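Local coordinates for GGDEF family protein (Vibrio cholerae, PDB 5GZS) that binds arginine in one of its two periplasmic solute-binding regions and, as a diguanylate cyclase, probably makes cyclic di-GMP in response, at residues A[216-221]-A[423-428]. Numbering follows the deposited sequence.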
ATOM      1  N   VAL A 216      26.032  21.013 -14.562  1.00 30.50           N
ATOM      2  CA  VAL A 216      27.278  21.728 -14.847  1.00 27.70           C
ATOM      3  C   VAL A 216      28.462  21.047 -14.182  1.00 39.97           C
ATOM      4  O   VAL A 216      29.475  20.766 -14.848  1.00 43.83           O
ATOM      5  CB  VAL A 216      27.217  23.216 -14.383  1.00 36.24           C
ATOM      6  CG1 VAL A 216      28.596  23.828 -14.362  1.00 28.23           C
ATOM      7  CG2 VAL A 216      26.267  24.030 -15.277  1.00 26.39           C
ATOM      8  N   GLU A 217      28.345  20.753 -12.885  1.00 27.94           N
ATOM      9  CA  GLU A 217      29.411  20.010 -12.198  1.00 41.69           C
ATOM     10  C   GLU A 217      29.675  18.642 -12.819  1.00 41.29           C
ATOM     11  O   GLU A 217      30.753  18.090 -12.641  1.00 48.86           O
ATOM     12  CB  GLU A 217      29.105  19.823 -10.715  1.00 50.29           C
ATOM     13  CG  GLU A 217      29.277  21.081  -9.895  1.00 63.73           C
ATOM     14  CD  GLU A 217      28.871  20.892  -8.448  1.00 77.28           C
ATOM     15  OE1 GLU A 217      28.629  19.733  -8.037  1.00 81.76           O
ATOM     16  OE2 GLU A 217      28.802  21.906  -7.723  1.00 85.95           O
ATOM     17  N   SER A 218      28.709  18.090 -13.548  1.00 44.64           N
ATOM     18  CA  SER A 218      28.897  16.760 -14.114  1.00 38.93           C
ATOM     19  C   SER A 218      29.799  16.885 -15.322  1.00 38.23           C
ATOM     20  O   SER A 218      30.485  15.944 -15.718  1.00 30.82           O
ATOM     21  CB  SER A 218      27.565  16.127 -14.516  1.00 33.50           C
ATOM     22  OG  SER A 218      27.146  16.597 -15.786  1.00 38.89           O
ATOM     23  N   GLY A 219      29.781  18.061 -15.930  1.00 34.14           N
ATOM     24  CA  GLY A 219      30.690  18.302 -17.028  1.00 35.24           C
ATOM     25  C   GLY A 219      30.240  17.622 -18.290  1.00 28.82           C
ATOM     26  O   GLY A 219      31.045  17.339 -19.161  1.00 54.08           O
ATOM     27  N   LEU A 220      28.953  17.330 -18.381  1.00 36.99           N
ATOM     28  CA  LEU A 220      28.448  16.731 -19.596  1.00 40.73           C
ATOM     29  C   LEU A 220      28.167  17.864 -20.581  1.00 41.50           C
ATOM     30  O   LEU A 220      27.916  18.993 -20.189  1.00 47.55           O
ATOM     31  CB  LEU A 220      27.198  15.867 -19.327  1.00 38.51           C
ATOM     32  CG  LEU A 220      25.866  16.562 -19.055  1.00 38.63           C
ATOM     33  CD1 LEU A 220      25.183  16.930 -20.356  1.00 31.96           C
ATOM     34  CD2 LEU A 220      24.967  15.675 -18.207  1.00 33.07           C
ATOM     35  N   ASN A 221      28.202  17.540 -21.865  1.00 43.37           N
ATOM     36  CA  ASN A 221      28.024  18.508 -22.922  1.00 35.31           C
ATOM     37  C   ASN A 221      26.556  18.814 -23.193  1.00 36.60           C
ATOM     38  O   ASN A 221      25.942  18.161 -24.025  1.00 46.91           O
ATOM     39  CB  ASN A 221      28.716  17.988 -24.185  1.00 36.03           C
ATOM     40  CG  ASN A 221      28.587  18.926 -25.360  1.00 35.74           C
ATOM     41  OD1 ASN A 221      28.002  19.998 -25.266  1.00 29.86           O
ATOM     42  ND2 ASN A 221      29.159  18.527 -26.479  1.00 42.51           N
ATOM     43  N   GLY A 423      25.630   7.948 -20.258  1.00 29.67           N
ATOM     44  CA  GLY A 423      24.426   7.367 -19.691  1.00 29.39           C
ATOM     45  C   GLY A 423      24.564   7.135 -18.197  1.00 36.63           C
ATOM     46  O   GLY A 423      23.604   7.311 -17.434  1.00 29.99           O
ATOM     47  N   ALA A 424      25.769   6.752 -17.778  1.00 30.52           N
ATOM     48  CA  ALA A 424      26.096   6.620 -16.361  1.00 31.01           C
ATOM     49  C   ALA A 424      25.897   7.942 -15.606  1.00 31.76           C
ATOM     50  O   ALA A 424      25.555   7.942 -14.431  1.00 31.78           O
ATOM     51  CB  ALA A 424      27.513   6.134 -16.193  1.00 32.14           C
ATOM     52  N   THR A 425      26.105   9.070 -16.276  1.00 29.82           N
ATOM     53  CA  THR A 425      25.965  10.358 -15.625  1.00 29.28           C
ATOM     54  C   THR A 425      24.518  10.793 -15.746  1.00 38.78           C
ATOM     55  O   THR A 425      23.957  11.389 -14.824  1.00 44.86           O
ATOM     56  CB  THR A 425      26.913  11.428 -16.238  1.00 29.23           C
ATOM     57  OG1 THR A 425      28.255  11.179 -15.810  1.00 50.42           O
ATOM     58  CG2 THR A 425      26.524  12.826 -15.794  1.00 28.50           C
ATOM     59  N   LEU A 426      23.897  10.483 -16.881  1.00 37.04           N
ATOM     60  CA  LEU A 426      22.529  10.940 -17.090  1.00 33.60           C
ATOM     61  C   LEU A 426      21.573  10.309 -16.080  1.00 29.56           C
ATOM     62  O   LEU A 426      20.803  11.016 -15.452  1.00 27.56           O
ATOM     63  CB  LEU A 426      22.060  10.641 -18.516  1.00 29.92           C
ATOM     64  CG  LEU A 426      22.645  11.609 -19.545  1.00 35.81           C
ATOM     65  CD1 LEU A 426      22.185  11.250 -20.975  1.00 26.72           C
ATOM     66  CD2 LEU A 426      22.365  13.089 -19.178  1.00 25.97           C
ATOM     67  N   ALA A 427      21.639   8.989 -15.923  1.00 28.84           N
ATOM     68  CA  ALA A 427      20.630   8.243 -15.168  1.00 32.04           C
ATOM     69  C   ALA A 427      20.380   8.767 -13.733  1.00 29.03           C
ATOM     70  O   ALA A 427      19.227   8.980 -13.375  1.00 28.70           O
ATOM     71  CB  ALA A 427      20.993   6.736 -15.143  1.00 29.91           C
ATOM     72  N   PRO A 428      21.439   8.993 -12.915  1.00 28.96           N
ATOM     73  CA  PRO A 428      21.189   9.566 -11.575  1.00 30.99           C
ATOM     74  C   PRO A 428      20.597  10.953 -11.626  1.00 31.58           C
ATOM     75  O   PRO A 428      19.761  11.279 -10.784  1.00 37.31           O
ATOM     76  CB  PRO A 428      22.577   9.634 -10.935  1.00 29.49           C
ATOM     77  CG  PRO A 428      23.365   8.617 -11.656  1.00 34.65           C
ATOM     78  CD  PRO A 428      22.858   8.621 -13.076  1.00 30.26           C
TER
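L220 meets L426 methyl to methyl, CD2 to CD2 at 3.8 Å, with the two side chains crossing at about a right angle. The same L220 CD2 also lies 4.0 Å from T425 CG2; one methyl thus touches both T425 and L426. T425 brings its methyl rather than its hydroxyl to the interface: CG2 stands anti to the backbone N and lies 3.7 Å from S218 CB. No hydrogen bond links 216-221 to 423-428, and the area buried between them is small, 129 Å² summed over both sides; the contact is therefore a modest apolar one.

Its more enclosed part is the leucine side, where L426 is buried and L262 touches both leucines. S218 and T425 form the more open side, both partly exposed, although the backbones approach most closely there, with CA atoms 7.2 Å apart. S218 OG looks back to its own chain. Held between backbone N and carbonyl carbon (chi1 82°), it accepts from L220 N at 3.2 Å, an ST turn, and is also hydrogen-bonded to V215 O. G219, with a phi of 76°, ends the helical conformation between them, and the chain turns so that L220 faces the second helix.

The contact thus joins the end of the long helix 189-218 and the turn that follows it to helix 421-435. L422 and L429 of the latter extend the apolar surface around L220, while L426 and A427 pack on F417 of strand 414-417 and A424 and A427 reach Y303 of strand 303-304, two neighbouring strands of one mixed sheet.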